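Local coordinates for protein Cyp101j2 (Sphingobium yanoikuyae, PDB 5KYO) that acts as a haem-containing cytochrome P450 monooxygenase and probably hydroxylates the monoterpene 1,8-cineole, at residues A[179-184]-A[274-279]; A[147-152]-A[385-390]; A[185-188]-A[192-195]; A[283-288]-A[308-313]. All blocks are in the same frame, centred on the assembly; numbering follows the deposited sequence.

Contact 1 (A[179-184]-A[274-279]). With HEM (protoporphyrin IX containing Fe), chain G.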
# COMPACT_ATOMS: atom_id res chain seq x y z
N GLN A 179 -11.52 -4.59 -9.29
CA GLN A 179 -12.39 -3.77 -10.13
C GLN A 179 -12.59 -2.35 -9.62
O GLN A 179 -13.29 -1.56 -10.24
CB GLN A 179 -13.76 -4.44 -10.26
CG GLN A 179 -13.69 -5.88 -10.71
CD GLN A 179 -13.43 -6.00 -12.19
OE1 GLN A 179 -13.44 -5.00 -12.91
NE2 GLN A 179 -13.19 -7.22 -12.65
N LEU A 180 -12.00 -2.03 -8.47
CA LEU A 180 -12.27 -0.76 -7.80
C LEU A 180 -11.25 0.38 -8.07
O LEU A 180 -11.66 1.49 -8.41
CB LEU A 180 -12.37 -0.99 -6.28
CG LEU A 180 -13.56 -1.81 -5.77
CD1 LEU A 180 -13.41 -2.11 -4.28
CD2 LEU A 180 -14.85 -1.04 -6.05
N PRO A 181 -9.94 0.13 -7.87
CA PRO A 181 -9.11 1.35 -7.73
C PRO A 181 -8.87 2.19 -8.99
O PRO A 181 -8.67 3.41 -8.86
CB PRO A 181 -7.77 0.80 -7.22
CG PRO A 181 -8.10 -0.52 -6.59
CD PRO A 181 -9.23 -1.08 -7.41
N VAL A 182 -8.84 1.59 -10.17
CA VAL A 182 -8.56 2.38 -11.36
C VAL A 182 -9.78 3.23 -11.65
O VAL A 182 -9.67 4.44 -11.93
CB VAL A 182 -8.18 1.51 -12.57
CG1 VAL A 182 -7.60 2.40 -13.69
CG2 VAL A 182 -7.13 0.52 -12.17
N ARG A 183 -10.95 2.62 -11.55
CA ARG A 183 -12.21 3.36 -11.71
C ARG A 183 -12.33 4.53 -10.73
O ARG A 183 -12.81 5.59 -11.09
CB ARG A 183 -13.41 2.41 -11.54
CG ARG A 183 -13.60 1.42 -12.67
CD ARG A 183 -14.95 0.73 -12.52
NE ARG A 183 -15.34 -0.06 -13.68
CZ ARG A 183 -14.99 -1.32 -13.89
NH1 ARG A 183 -14.22 -1.95 -13.00
NH2 ARG A 183 -15.39 -1.95 -14.99
N ILE A 184 -11.90 4.35 -9.48
CA ILE A 184 -11.98 5.43 -8.51
C ILE A 184 -10.97 6.54 -8.85
O ILE A 184 -11.29 7.74 -8.77
CB ILE A 184 -11.72 4.93 -7.10
CG1 ILE A 184 -12.86 3.99 -6.68
CG2 ILE A 184 -11.57 6.09 -6.10
CD1 ILE A 184 -12.54 3.16 -5.41
N THR A 274 -2.11 -1.74 -2.97
CA THR A 274 -2.40 -1.46 -1.55
C THR A 274 -3.88 -1.74 -1.19
O THR A 274 -4.18 -2.55 -0.33
CB THR A 274 -2.07 0.02 -1.15
OG1 THR A 274 -2.64 0.93 -2.11
CG2 THR A 274 -0.57 0.29 -1.06
N VAL A 275 -4.79 -1.05 -1.85
CA VAL A 275 -6.22 -1.21 -1.57
C VAL A 275 -6.74 -2.61 -1.90
O VAL A 275 -7.49 -3.23 -1.11
CB VAL A 275 -7.03 -0.14 -2.34
CG1 VAL A 275 -8.53 -0.45 -2.33
CG2 VAL A 275 -6.74 1.23 -1.76
N VAL A 276 -6.31 -3.16 -3.05
CA VAL A 276 -6.74 -4.49 -3.45
C VAL A 276 -6.27 -5.54 -2.41
O VAL A 276 -7.04 -6.40 -1.97
CB VAL A 276 -6.18 -4.88 -4.85
CG1 VAL A 276 -6.35 -6.37 -5.12
CG2 VAL A 276 -6.86 -4.08 -5.98
N ASN A 277 -5.00 -5.44 -2.00
CA ASN A 277 -4.43 -6.39 -1.04
C ASN A 277 -5.03 -6.20 0.34
O ASN A 277 -5.31 -7.18 1.04
CB ASN A 277 -2.92 -6.25 -1.01
CG ASN A 277 -2.28 -6.77 -2.26
OD1 ASN A 277 -1.06 -6.76 -2.43
ND2 ASN A 277 -3.12 -7.24 -3.18
N MET A 278 -5.28 -4.95 0.73
CA MET A 278 -5.90 -4.69 2.04
C MET A 278 -7.29 -5.31 2.08
O MET A 278 -7.66 -5.97 3.04
CB MET A 278 -5.98 -3.19 2.35
CG MET A 278 -6.69 -2.86 3.67
SD MET A 278 -5.91 -3.56 5.17
CE MET A 278 -4.36 -2.64 5.19
N LEU A 279 -8.07 -5.07 1.03
CA LEU A 279 -9.41 -5.66 0.94
C LEU A 279 -9.34 -7.18 0.96
O LEU A 279 -10.24 -7.85 1.51
CB LEU A 279 -10.15 -5.20 -0.33
CG LEU A 279 -10.63 -3.76 -0.38
CD1 LEU A 279 -10.92 -3.37 -1.82
CD2 LEU A 279 -11.90 -3.63 0.46
CHA HEM G . 2.58 6.51 0.44
CHB HEM G . 0.39 2.56 2.25
CHC HEM G . -3.66 3.72 -0.23
CHD HEM G . -1.16 7.03 -2.70
C1A HEM G . 2.35 5.39 1.21
C2A HEM G . 3.25 4.80 2.20
C3A HEM G . 2.64 3.70 2.69
C4A HEM G . 1.34 3.55 2.04
CMA HEM G . 3.20 2.76 3.78
CAA HEM G . 4.64 5.32 2.65
CBA HEM G . 5.75 4.91 1.69
CGA HEM G . 7.10 5.34 2.23
O1A HEM G . 7.50 4.87 3.33
O2A HEM G . 7.79 6.15 1.55
C1B HEM G . -0.91 2.57 1.77
C2B HEM G . -1.99 1.67 2.18
C3B HEM G . -3.10 1.99 1.48
C4B HEM G . -2.76 3.10 0.62
CMB HEM G . -1.87 0.53 3.23
CAB HEM G . -4.53 1.37 1.52
CBB HEM G . -4.96 0.44 2.36
C1C HEM G . -3.34 4.74 -1.09
C2C HEM G . -4.27 5.44 -1.96
C3C HEM G . -3.57 6.35 -2.65
C4C HEM G . -2.18 6.26 -2.22
CMC HEM G . -5.77 5.10 -2.04
CAC HEM G . -4.02 7.37 -3.71
CBC HEM G . -5.28 7.64 -4.04
C1D HEM G . 0.08 7.18 -2.12
C2D HEM G . 1.14 8.05 -2.61
C3D HEM G . 2.27 7.88 -1.61
C4D HEM G . 1.83 6.93 -0.63
CMD HEM G . 1.21 9.00 -3.83
CAD HEM G . 3.64 8.59 -1.69
CBD HEM G . 3.73 9.72 -0.66
CGD HEM G . 5.10 10.37 -0.78
O1D HEM G . 5.19 11.62 -0.86
O2D HEM G . 6.10 9.61 -0.81
NA HEM G . 1.20 4.60 1.15
NB HEM G . -1.44 3.42 0.82
NC HEM G . -2.08 5.28 -1.26
ND HEM G . 0.53 6.54 -0.97
FE HEM G . -0.49 5.07 0.06
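The puckered ring of Pro181 turns its CG to Val276, whose CG2 comes to 3.8 Å of that atom, the two side chains crossing at about a right angle. Val275 CG1 reaches the same ring carbon more loosely. The haem is a flat group: Thr274 sits over the face of one pyrrole, its CB 3.4 Å from HEM C3B, while Met278 CB packs on the vinyl carbon HEM CBB at 3.8 Å. In the plane of its own guanidinium, Arg183 NH1 bonds to Gln179 O (2.9 Å) and Gln179 OE1 (3.1 Å), using a lone pair of each oxygen, which pins the loop before helix 181-188. Helix 273-288 is the C-terminal part of the I-helix, which crosses the distal face of the haem; helix 181-188, probably the later part of the E helix, packs against it. Thr274 corresponds to the conserved I-helix threonine, and its OG1 bonds to Gly270 O. Small beta-branched valines suit the outer side of this helix because they let the compact proline come close. One turn on from Val275, Leu279 CD1 meets Leu180 CD1 at 3.7 Å; Leu180 has CG anti to the carbonyl carbon, and chi1 -68° directs its CD1 to Leu279.

Contact 2 (A[147-152]-A[385-390])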
# COMPACT_ATOMS: atom_id res chain seq x y z
N ARG A 147 -14.94 14.41 -1.30
CA ARG A 147 -16.35 14.25 -0.92
C ARG A 147 -17.24 13.54 -1.96
O ARG A 147 -18.02 12.65 -1.59
CB ARG A 147 -16.96 15.61 -0.58
CG ARG A 147 -17.65 15.66 0.76
CD ARG A 147 -16.65 15.78 1.89
N PRO A 148 -17.14 13.91 -3.26
CA PRO A 148 -18.03 13.24 -4.22
C PRO A 148 -17.62 11.81 -4.54
O PRO A 148 -18.35 11.10 -5.21
CB PRO A 148 -17.91 14.11 -5.49
CG PRO A 148 -17.23 15.36 -5.06
CD PRO A 148 -16.37 14.99 -3.92
N ILE A 149 -16.44 11.40 -4.08
CA ILE A 149 -15.96 10.07 -4.43
C ILE A 149 -16.75 9.01 -3.67
O ILE A 149 -16.88 7.88 -4.13
CB ILE A 149 -14.44 9.96 -4.17
CG1 ILE A 149 -13.70 11.01 -5.01
CG2 ILE A 149 -13.91 8.56 -4.48
CD1 ILE A 149 -14.14 11.07 -6.47
N GLU A 150 -17.31 9.38 -2.52
CA GLU A 150 -18.04 8.40 -1.71
C GLU A 150 -19.18 7.74 -2.50
O GLU A 150 -19.34 6.52 -2.44
CB GLU A 150 -18.58 9.03 -0.42
CG GLU A 150 -19.16 7.93 0.51
CD GLU A 150 -19.44 8.40 1.93
OE1 GLU A 150 -19.32 9.61 2.21
OE2 GLU A 150 -19.79 7.54 2.76
N GLN A 151 -19.97 8.53 -3.23
CA GLN A 151 -21.07 7.96 -4.01
C GLN A 151 -20.55 7.17 -5.20
O GLN A 151 -21.17 6.21 -5.65
CB GLN A 151 -22.02 9.07 -4.48
CG GLN A 151 -23.36 8.56 -4.99
CD GLN A 151 -24.06 7.66 -3.99
OE1 GLN A 151 -24.43 8.09 -2.90
NE2 GLN A 151 -24.27 6.40 -4.37
N VAL A 152 -19.40 7.58 -5.73
CA VAL A 152 -18.75 6.79 -6.78
C VAL A 152 -18.35 5.38 -6.28
O VAL A 152 -18.57 4.38 -6.98
CB VAL A 152 -17.52 7.54 -7.32
CG1 VAL A 152 -16.67 6.64 -8.17
CG2 VAL A 152 -17.97 8.77 -8.13
N ALA A 385 -8.45 5.56 1.41
CA ALA A 385 -8.38 4.15 1.78
C ALA A 385 -9.45 3.79 2.80
O ALA A 385 -10.18 2.82 2.62
CB ALA A 385 -6.97 3.81 2.33
N ARG A 386 -9.54 4.57 3.87
CA ARG A 386 -10.62 4.41 4.86
C ARG A 386 -12.06 4.64 4.32
O ARG A 386 -13.00 3.94 4.75
CB ARG A 386 -10.37 5.36 6.04
CG ARG A 386 -9.06 5.09 6.76
CD ARG A 386 -8.87 6.01 7.95
NE ARG A 386 -7.48 6.01 8.36
CZ ARG A 386 -6.66 7.03 8.18
NH1 ARG A 386 -7.10 8.15 7.61
NH2 ARG A 386 -5.40 6.94 8.57
N MET A 387 -12.25 5.62 3.43
CA MET A 387 -13.57 5.83 2.81
C MET A 387 -14.00 4.62 1.99
O MET A 387 -15.14 4.17 2.10
CB MET A 387 -13.63 7.09 1.93
CG MET A 387 -14.86 7.11 0.97
SD MET A 387 -14.68 8.38 -0.34
CE MET A 387 -14.66 9.85 0.68
N GLU A 388 -13.07 4.09 1.18
CA GLU A 388 -13.31 2.89 0.39
C GLU A 388 -13.68 1.68 1.26
O GLU A 388 -14.65 1.00 0.99
CB GLU A 388 -12.09 2.52 -0.45
CG GLU A 388 -11.78 3.45 -1.61
CD GLU A 388 -10.38 3.20 -2.14
OE1 GLU A 388 -9.64 2.43 -1.49
OE2 GLU A 388 -10.02 3.75 -3.20
N MET A 389 -12.91 1.44 2.31
CA MET A 389 -13.15 0.32 3.22
C MET A 389 -14.55 0.39 3.84
O MET A 389 -15.25 -0.61 3.89
CB MET A 389 -12.10 0.29 4.33
CG MET A 389 -12.23 -0.90 5.27
SD MET A 389 -12.16 -2.47 4.40
CE MET A 389 -10.60 -2.31 3.53
N LYS A 390 -14.92 1.58 4.30
CA LYS A 390 -16.21 1.79 4.92
C LYS A 390 -17.37 1.48 3.99
O LYS A 390 -18.32 0.77 4.36
CB LYS A 390 -16.33 3.24 5.42
CG LYS A 390 -17.55 3.47 6.30
CD LYS A 390 -17.68 4.94 6.65
CE LYS A 390 -17.93 5.80 5.42
NZ LYS A 390 -18.18 7.21 5.79
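Ile149 meets Met387 through its CB, 4.2 Å from Met387 SD, where the D helix (149-164) of the P450 fold passes the L helix (382-399). Its outer carbons lead elsewhere, to Ile184 and Ile188 of helix 181-188, so a branched side chain serves two neighbours from one position. At Glu150 the same sulfur lies against the backbone: Met387 SD is 3.6 Å from Glu150 N, and Glu150 CB is only slightly farther from it. Methionine fits this gap well, since an unbranched chain can cross it. Its CG is anti to the backbone N (chi1 164°) and the chain stays extended through chi2 (-166°) to SD, after which the bend at chi3 lays CE alongside Glu150 CB, 4.2 Å away. The carboxylate of Glu150 reaches onward on an extended chain toward the next turn of the L helix, where Lys390 answers it. The two are partly exposed, long, flexible residues, suited to a salt bridge at the margin of the apolar contact. Lys390 also packs on Asp304 and Leu307 of helix 303-313. Bent at chi3 (65°), it brings NZ to Glu150 OE2 at 3.4 Å, a weak hydrogen bond within the salt bridge, with Lys390 CE 3.7 Å from the same oxygen.

Contact 3 (A[185-188]-A[192-195])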
# COMPACT_ATOMS: atom_id res chain seq x y z
N PHE A 185 -9.75 6.14 -9.19
CA PHE A 185 -8.75 7.10 -9.64
C PHE A 185 -9.28 7.94 -10.80
O PHE A 185 -9.11 9.17 -10.83
CB PHE A 185 -7.47 6.38 -10.06
CG PHE A 185 -6.48 7.27 -10.76
CD1 PHE A 185 -5.63 8.09 -10.04
CD2 PHE A 185 -6.44 7.31 -12.15
CE1 PHE A 185 -4.72 8.92 -10.70
CE2 PHE A 185 -5.54 8.15 -12.80
CZ PHE A 185 -4.68 8.94 -12.07
N MET A 186 -9.94 7.28 -11.75
CA MET A 186 -10.37 7.95 -12.97
C MET A 186 -11.45 8.98 -12.67
O MET A 186 -11.60 9.95 -13.42
CB MET A 186 -10.87 6.92 -13.98
CG MET A 186 -9.76 6.03 -14.54
SD MET A 186 -10.40 4.78 -15.67
CE MET A 186 -10.95 5.80 -17.03
N ARG A 187 -12.20 8.79 -11.59
CA ARG A 187 -13.21 9.78 -11.23
C ARG A 187 -12.55 10.96 -10.49
O ARG A 187 -13.01 12.10 -10.56
CB ARG A 187 -14.32 9.14 -10.37
CG ARG A 187 -15.30 8.28 -11.16
CD ARG A 187 -16.07 9.12 -12.19
NE ARG A 187 -16.86 8.30 -13.11
CZ ARG A 187 -18.08 7.82 -12.84
NH1 ARG A 187 -18.66 8.09 -11.67
NH2 ARG A 187 -18.72 7.08 -13.74
N ILE A 188 -11.46 10.67 -9.79
CA ILE A 188 -10.73 11.69 -9.05
C ILE A 188 -10.09 12.69 -10.04
O ILE A 188 -10.15 13.92 -9.86
CB ILE A 188 -9.66 11.05 -8.15
CG1 ILE A 188 -10.35 10.46 -6.90
CG2 ILE A 188 -8.56 12.09 -7.77
CD1 ILE A 188 -9.50 9.48 -6.12
N PRO A 192 -12.47 9.82 -19.02
CA PRO A 192 -13.63 9.08 -19.56
C PRO A 192 -13.61 7.57 -19.21
O PRO A 192 -12.57 6.94 -19.35
CB PRO A 192 -13.52 9.31 -21.07
CG PRO A 192 -12.11 9.69 -21.32
CD PRO A 192 -11.60 10.37 -20.08
N VAL A 193 -14.75 7.01 -18.80
CA VAL A 193 -14.80 5.62 -18.37
C VAL A 193 -14.43 4.66 -19.50
O VAL A 193 -13.99 3.53 -19.24
CB VAL A 193 -16.20 5.23 -17.80
CG1 VAL A 193 -16.54 6.09 -16.60
CG2 VAL A 193 -17.29 5.35 -18.86
N GLU A 194 -14.56 5.10 -20.75
CA GLU A 194 -14.15 4.26 -21.88
C GLU A 194 -12.66 3.91 -21.83
O GLU A 194 -12.24 2.91 -22.41
CB GLU A 194 -14.46 4.94 -23.22
CG GLU A 194 -15.93 4.93 -23.60
CD GLU A 194 -16.72 5.99 -22.88
OE1 GLU A 194 -16.12 7.01 -22.46
OE2 GLU A 194 -17.95 5.81 -22.72
N ASP A 195 -11.87 4.71 -21.12
CA ASP A 195 -10.42 4.48 -21.06
C ASP A 195 -9.99 3.51 -19.95
O ASP A 195 -8.79 3.31 -19.74
CB ASP A 195 -9.67 5.80 -20.86
CG ASP A 195 -9.78 6.73 -22.06
OD1 ASP A 195 -10.10 6.24 -23.16
OD2 ASP A 195 -9.51 7.94 -21.91
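Met186 CE lies 3.1 Å from Pro192 O, a close approach of a methyl to a carbonyl oxygen. The same methyl touches the backbone of the following turn, 3.8 Å from Asp195 C, and meets Asp195 CB at 4.0 Å. A thioether chain suits the task: CG stands anti to the carbonyl carbon (chi1 -69°), the next bond is extended, and the bend at the sulfur (chi3 67°) tucks the methyl into the curve of residues 192-195. Beside it, toward solvent, Arg187 brings the edge of its guanidinium to Val193. Val193 CG1 lies at that edge, near the plane of the group, 3.7 Å from Arg187 NH2. Both are exposed residues, and a long arginine reaches along the surface so that its NH2 edge meets the valine methyl.

The contact folds back the end of helix 181-188, probably the later part of the E helix, onto the short 3-10 turn that leads to helix 196-206, the F helix of the P450 fold. Pro192 O holds this turn by accepting Asp195 N at 2.9 Å, so the oxygen that touches the methionine methyl is also a structural acceptor. Farther out, Asp195 OD2 bonds to Tyr225 OH, which ties the turn to helix 215-235. Met186 continues into apolar packing on Leu196 and Leu199 of the F helix, whereas Arg187 also rests on Val152 of helix 149-164. On the inner side of helix 181-188, Phe185 packs against Val267 and Leu268 of helix 257-270.

Contact 4 (A[283-288]-A[308-313])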
# COMPACT_ATOMS: atom_id res chain seq x y z
N PHE A 283 -11.39 -9.19 3.83
CA PHE A 283 -12.47 -10.14 3.56
C PHE A 283 -12.10 -11.62 3.74
O PHE A 283 -12.98 -12.42 4.08
CB PHE A 283 -13.07 -9.89 2.17
CG PHE A 283 -14.10 -8.80 2.19
CD1 PHE A 283 -13.71 -7.47 2.08
CD2 PHE A 283 -15.44 -9.09 2.40
CE1 PHE A 283 -14.65 -6.44 2.13
CE2 PHE A 283 -16.39 -8.08 2.46
CZ PHE A 283 -15.99 -6.75 2.32
N SER A 284 -10.84 -12.01 3.53
CA SER A 284 -10.48 -13.39 3.87
C SER A 284 -10.56 -13.58 5.38
O SER A 284 -10.92 -14.67 5.85
CB SER A 284 -9.07 -13.79 3.35
OG SER A 284 -8.03 -12.99 3.87
N HIS A 285 -10.22 -12.54 6.13
CA HIS A 285 -10.34 -12.63 7.58
C HIS A 285 -11.79 -12.78 8.05
O HIS A 285 -12.12 -13.65 8.87
CB HIS A 285 -9.72 -11.42 8.26
CG HIS A 285 -9.78 -11.52 9.75
ND1 HIS A 285 -8.99 -12.40 10.46
CD2 HIS A 285 -10.56 -10.89 10.66
CE1 HIS A 285 -9.28 -12.30 11.75
NE2 HIS A 285 -10.23 -11.39 11.90
N LEU A 286 -12.65 -11.91 7.53
CA LEU A 286 -14.06 -11.96 7.82
C LEU A 286 -14.60 -13.34 7.49
O LEU A 286 -15.47 -13.87 8.19
CB LEU A 286 -14.81 -10.88 7.03
CG LEU A 286 -14.63 -9.43 7.48
CD1 LEU A 286 -15.14 -8.44 6.43
CD2 LEU A 286 -15.33 -9.23 8.84
N ALA A 287 -14.08 -13.91 6.41
CA ALA A 287 -14.53 -15.22 5.97
C ALA A 287 -14.21 -16.30 7.01
O ALA A 287 -14.95 -17.28 7.16
CB ALA A 287 -13.90 -15.56 4.63
N LYS A 288 -13.11 -16.12 7.73
CA LYS A 288 -12.68 -17.11 8.72
C LYS A 288 -13.17 -16.83 10.14
O LYS A 288 -13.45 -17.76 10.91
CB LYS A 288 -11.15 -17.20 8.74
CG LYS A 288 -10.54 -17.79 7.49
CD LYS A 288 -10.79 -19.28 7.40
CE LYS A 288 -10.03 -19.88 6.23
NZ LYS A 288 -10.13 -21.35 6.14
N LEU A 308 -10.88 0.45 11.83
CA LEU A 308 -9.64 0.86 12.47
C LEU A 308 -8.77 -0.34 12.84
O LEU A 308 -7.55 -0.28 12.72
CB LEU A 308 -9.95 1.73 13.69
CG LEU A 308 -10.80 2.97 13.38
CD1 LEU A 308 -11.04 3.80 14.63
CD2 LEU A 308 -10.18 3.83 12.28
N GLU A 309 -9.40 -1.44 13.24
CA GLU A 309 -8.66 -2.66 13.63
C GLU A 309 -8.14 -3.45 12.42
O GLU A 309 -7.09 -4.09 12.50
CB GLU A 309 -9.55 -3.56 14.52
CG GLU A 309 -8.91 -4.88 14.97
CD GLU A 309 -7.83 -4.71 16.01
OE1 GLU A 309 -7.36 -3.58 16.22
OE2 GLU A 309 -7.48 -5.71 16.68
N PHE A 310 -8.86 -3.42 11.31
CA PHE A 310 -8.35 -3.98 10.05
C PHE A 310 -7.08 -3.24 9.62
O PHE A 310 -6.13 -3.86 9.16
CB PHE A 310 -9.40 -3.93 8.92
CG PHE A 310 -10.47 -5.02 9.00
CD1 PHE A 310 -10.13 -6.36 8.84
CD2 PHE A 310 -11.79 -4.69 9.20
CE1 PHE A 310 -11.11 -7.36 8.92
CE2 PHE A 310 -12.78 -5.67 9.27
CZ PHE A 310 -12.43 -7.01 9.14
N PHE A 311 -7.02 -1.92 9.76
CA PHE A 311 -5.80 -1.25 9.31
C PHE A 311 -4.64 -1.51 10.27
O PHE A 311 -3.50 -1.65 9.83
CB PHE A 311 -6.03 0.25 9.09
CG PHE A 311 -6.69 0.56 7.78
CD1 PHE A 311 -6.05 0.28 6.59
CD2 PHE A 311 -7.97 1.07 7.74
CE1 PHE A 311 -6.66 0.54 5.38
CE2 PHE A 311 -8.61 1.32 6.52
CZ PHE A 311 -7.94 1.06 5.34
N ARG A 312 -4.93 -1.63 11.57
CA ARG A 312 -3.88 -2.02 12.52
C ARG A 312 -3.40 -3.45 12.31
O ARG A 312 -2.20 -3.73 12.34
CB ARG A 312 -4.35 -1.88 13.98
CG ARG A 312 -3.24 -2.27 14.97
CD ARG A 312 -3.80 -2.77 16.30
NE ARG A 312 -4.55 -4.02 16.16
CZ ARG A 312 -3.99 -5.22 16.09
NH1 ARG A 312 -2.67 -5.33 16.11
NH2 ARG A 312 -4.74 -6.31 15.97
N ARG A 313 -4.33 -4.37 12.09
CA ARG A 313 -4.03 -5.81 12.11
C ARG A 313 -3.31 -6.30 10.85
O ARG A 313 -2.50 -7.22 10.91
CB ARG A 313 -5.34 -6.60 12.31
CG ARG A 313 -5.25 -8.14 12.17
CD ARG A 313 -4.23 -8.83 13.09
NE ARG A 313 -4.27 -10.27 12.86
CZ ARG A 313 -3.65 -10.86 11.85
NH1 ARG A 313 -2.90 -10.16 11.02
NH2 ARG A 313 -3.76 -12.16 11.67
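Apolar packing dominates the meeting of Leu286 and Phe310. The leucine comes in at the rim of the aromatic ring: Leu286 CD2 is 3.7 Å from Phe310 CZ and lies near the ring plane, with Leu286 CG equally close to that carbon. The two side chains cross at about a right angle. Phe310 is placed for this by holding CG anti to its carbonyl carbon (chi1 -79°), which carries the ring tip across to helix 273-288. Within that helix, Leu286 CD1 also lies over one face of the Phe283 ring, 4.1 Å above the plane. A flat phenylalanine and a forked leucine thus pack together in the buried interface, where Leu292 of helix 290-298 touches both.

Contact between two rings is looser. His285 CD2 approaches Phe310 CE1 at 4.0 Å in an oblique arrangement. His285 is partly exposed, and Arg313 NH2 lies 5.4 Å from His285 ND1, a nearby positive charge that would probably disfavour protonation of the imidazole.

Ionic pairing belongs to helix 303-313 itself. Arg312 grips Glu309 side-on: NE bonds to Glu309 OE1 at 2.8 Å, nearly straight at 170°, and NH2 bonds to Glu309 OE2 at 2.9 Å. Both nitrogens meet the oxygens from above the carboxylate plane. Glu309 has further salt bridges with Arg364 and Arg367, so several cations share one buried carboxylate. Glutamate and arginine three residues apart on this helix form the ExxR signature of the P450 K helix, and Arg364 is consistent with the third member of the E-R-R triad.

Overall arrangement
Contacts 1 and 2 form the centre of the group, their centres 12 Å apart, and Glu388 joins them: its OE1 lies 3.2 Å from Val275 CG2 and its OE2 3.4 Å from Ile184 CD1. Contact 3 continues the same helix 181-188 outward, its centre about 14 Å from that of contact 1, and its Ile188 CG1 packs on Ile149 CD1 of contact 2 at 3.9 Å. Contact 4 lies along the other end of helix 273-288, with Met278 CE 3.7 Å from Phe311 CD1. Haem touches contact 1 directly, Ala385 of contact 2 and Phe311 of contact 4, whereas contact 3, about 29 Å between centres from contact 4, lies at the periphery.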